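PDB 5V6K: hemolysin-related protein from Vibrio cholerae O1 biovar El Tor str. N16961, which probably binds glycans through its C-terminal beta-prism lectin domain, seen here holding N-acetylglucosamine linked to O2 of mannose. Local coordinates for residues Tyr26-Phe31 against Asn41-Gly46. Residues are numbered along the deposited sequence; the frame is centred on the assembly and turned at random.
Sequences YLRSGF and NNLVGG. With MAN (alpha-D-mannopyranose), chain B; NAG (2-acetamido-2-deoxy-beta-D-glucopyranose), chain C.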
loop_
_atom_site.group_PDB
_atom_site.type_symbol
_atom_site.label_atom_id
_atom_site.label_comp_id
_atom_site.label_asym_id
_atom_site.label_seq_id
_atom_site.Cartn_x
_atom_site.Cartn_y
_atom_site.Cartn_z
ATOM N N TYR A 26 -0.859 7.662 -2.721
ATOM C CA TYR A 26 -0.127 7.408 -3.953
ATOM C C TYR A 26 0.681 6.130 -3.813
ATOM O O TYR A 26 1.231 5.850 -2.745
ATOM C CB TYR A 26 0.812 8.572 -4.290
ATOM C CG TYR A 26 0.118 9.771 -4.882
ATOM C CD1 TYR A 26 -0.057 9.887 -6.255
ATOM C CD2 TYR A 26 -0.364 10.791 -4.069
ATOM C CE1 TYR A 26 -0.690 10.983 -6.804
ATOM C CE2 TYR A 26 -1.000 11.892 -4.607
ATOM C CZ TYR A 26 -1.164 11.982 -5.976
ATOM O OH TYR A 26 -1.798 13.080 -6.518
ATOM N N LEU A 27 0.756 5.359 -4.897
ATOM C CA LEU A 27 1.536 4.135 -4.913
ATOM C C LEU A 27 2.293 4.017 -6.227
ATOM O O LEU A 27 1.820 4.450 -7.281
ATOM C CB LEU A 27 0.660 2.884 -4.727
ATOM C CG LEU A 27 -0.173 2.777 -3.446
ATOM C CD1 LEU A 27 -1.560 3.408 -3.632
ATOM C CD2 LEU A 27 -0.287 1.324 -2.986
ATOM N N ARG A 28 3.485 3.442 -6.143
ATOM C CA ARG A 28 4.171 2.875 -7.295
ATOM C C ARG A 28 4.041 1.365 -7.189
ATOM O O ARG A 28 4.218 0.803 -6.105
ATOM C CB ARG A 28 5.647 3.277 -7.347
ATOM C CG ARG A 28 5.908 4.701 -7.830
ATOM C CD ARG A 28 7.379 4.940 -8.169
ATOM N NE ARG A 28 8.152 5.460 -7.036
ATOM C CZ ARG A 28 9.025 4.761 -6.313
ATOM N NH1 ARG A 28 9.273 3.483 -6.578
ATOM N NH2 ARG A 28 9.664 5.348 -5.309
ATOM N N SER A 29 3.712 0.715 -8.301
ATOM C CA SER A 29 3.506 -0.724 -8.277
ATOM C C SER A 29 3.918 -1.329 -9.610
ATOM O O SER A 29 4.025 -0.641 -10.628
ATOM C CB SER A 29 2.047 -1.078 -7.972
ATOM O OG SER A 29 1.198 -0.703 -9.043
ATOM N N GLY A 30 4.153 -2.634 -9.575
ATOM C CA GLY A 30 4.352 -3.435 -10.765
ATOM C C GLY A 30 3.909 -4.857 -10.494
ATOM O O GLY A 30 2.712 -5.121 -10.339
ATOM N N PHE A 31 4.867 -5.784 -10.431
ATOM C CA PHE A 31 4.598 -7.128 -9.935
ATOM C C PHE A 31 4.372 -7.157 -8.426
ATOM O O PHE A 31 3.896 -8.173 -7.906
ATOM C CB PHE A 31 5.760 -8.060 -10.296
ATOM C CG PHE A 31 6.020 -8.182 -11.779
ATOM C CD1 PHE A 31 5.012 -7.956 -12.706
ATOM C CD2 PHE A 31 7.279 -8.533 -12.243
ATOM C CE1 PHE A 31 5.260 -8.073 -14.064
ATOM C CE2 PHE A 31 7.531 -8.653 -13.599
ATOM C CZ PHE A 31 6.520 -8.423 -14.511
ATOM N N ASN A 41 5.444 13.516 -4.053
ATOM C CA ASN A 41 6.832 13.756 -3.687
ATOM C C ASN A 41 7.324 12.914 -2.519
ATOM O O ASN A 41 8.542 12.770 -2.366
ATOM C CB ASN A 41 7.038 15.233 -3.327
ATOM C CG ASN A 41 7.148 16.125 -4.546
ATOM O OD1 ASN A 41 7.395 15.657 -5.656
ATOM N ND2 ASN A 41 6.980 17.425 -4.338
ATOM N N ASN A 42 6.437 12.366 -1.685
ATOM C CA ASN A 42 6.856 11.763 -0.424
ATOM C C ASN A 42 6.643 10.250 -0.382
ATOM O O ASN A 42 6.471 9.677 0.697
ATOM C CB ASN A 42 6.141 12.438 0.753
ATOM C CG ASN A 42 4.657 12.098 0.837
ATOM O OD1 ASN A 42 4.161 11.217 0.138
ATOM N ND2 ASN A 42 3.939 12.799 1.719
ATOM N N LEU A 43 6.673 9.581 -1.531
ATOM C CA LEU A 43 6.480 8.137 -1.542
ATOM C C LEU A 43 7.630 7.437 -0.830
ATOM O O LEU A 43 8.798 7.811 -0.977
ATOM C CB LEU A 43 6.352 7.618 -2.974
ATOM C CG LEU A 43 5.016 7.942 -3.648
ATOM C CD1 LEU A 43 5.157 9.145 -4.564
ATOM C CD2 LEU A 43 4.477 6.743 -4.408
ATOM N N VAL A 44 7.286 6.418 -0.043
ATOM C CA VAL A 44 8.240 5.643 0.745
ATOM C C VAL A 44 8.390 4.272 0.102
ATOM O O VAL A 44 7.394 3.568 -0.102
ATOM C CB VAL A 44 7.779 5.500 2.208
ATOM C CG1 VAL A 44 8.755 4.630 2.995
ATOM C CG2 VAL A 44 7.633 6.857 2.862
ATOM N N GLY A 45 9.623 3.883 -0.188
ATOM C CA GLY A 45 9.850 2.571 -0.773
ATOM C C GLY A 45 11.154 2.542 -1.551
ATOM O O GLY A 45 12.103 3.261 -1.228
ATOM N N GLY A 46 11.175 1.696 -2.574
ATOM C CA GLY A 46 12.376 1.479 -3.342
ATOM C C GLY A 46 12.598 2.566 -4.372
ATOM O O GLY A 46 11.672 3.284 -4.766
HETATM C C1 MAN B . 8.435 -5.338 -12.029
HETATM C C2 MAN B . 8.865 -3.947 -12.530
HETATM C C3 MAN B . 9.644 -3.195 -11.450
HETATM C C4 MAN B . 8.934 -3.266 -10.084
HETATM C C5 MAN B . 8.627 -4.723 -9.720
HETATM C C6 MAN B . 7.859 -4.849 -8.416
HETATM O O1 MAN B . 9.592 -6.150 -12.053
HETATM O O2 MAN B . 7.715 -3.123 -12.813
HETATM O O3 MAN B . 9.856 -1.831 -11.825
HETATM O O4 MAN B . 9.757 -2.709 -9.075
HETATM O O5 MAN B . 7.826 -5.304 -10.760
HETATM O O6 MAN B . 6.596 -4.194 -8.568
HETATM C C1 NAG C . 7.753 -2.609 -14.158
HETATM C C2 NAG C . 6.321 -2.340 -14.605
HETATM C C3 NAG C . 6.307 -1.809 -16.033
HETATM C C4 NAG C . 7.218 -0.594 -16.151
HETATM C C5 NAG C . 8.610 -0.912 -15.609
HETATM C C6 NAG C . 9.508 0.302 -15.560
HETATM C C7 NAG C . 4.192 -3.509 -14.256
HETATM C C8 NAG C . 3.510 -4.838 -14.166
HETATM N N2 NAG C . 5.507 -3.541 -14.494
HETATM O O3 NAG C . 4.978 -1.455 -16.397
HETATM O O4 NAG C . 7.329 -0.200 -17.513
HETATM O O5 NAG C . 8.517 -1.415 -14.269
HETATM O O6 NAG C . 10.429 0.227 -14.480
HETATM O O7 NAG C . 3.580 -2.456 -14.118
HETATM O O HOH W 1 10.245 7.720 -3.560
#
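Arg28 reaches from strand 24-29 to the backbone of Gly46. Both terminal nitrogens of its guanidinium bond to the one carbonyl oxygen. Arg28 NH1 lies 3.0 Å and Arg28 NH2 2.9 Å from Gly46 O. That oxygen sits at the edge of the guanidinium, close to its plane. NH2 lies nearly in line with the carbonyl, NH1 is tilted 34° from its plane, and both N-H bonds are bent (145° and 141°). The chain bends at chi3, which turns the guanidinium edge onto Gly46. NH1 also bonds to Gly53 O, so the group ties two loop carbonyls together. A water, weakly bonded to NH2, donates to Leu43 O and adds a second link.

The apolar part is carried by Leu43. Leu43 CD2 rests on the strand backbone, 3.8 Å from Tyr26 O and 3.9 Å from Arg28 N. Leu43 CD2 also meets Tyr26 CB at 4.1 Å, whereas the phenol ring points off past the contact. Leu56 of strand 55-61 lies against both Leu43 and Tyr26.

Beyond Arg28 the chain enters the sugar site. Phe31 N donates to mannose O5 at 3.0 Å, and mannose C1 lies over one face of the Phe31 ring. Gly53 N bonds to the mannose too, so Arg28 holds a residue of the binding loop. Strands 24-29 and 44-45 share one four-stranded antiparallel sheet with 33-37 between them, in the three-sheet arrangement of a beta-prism lectin.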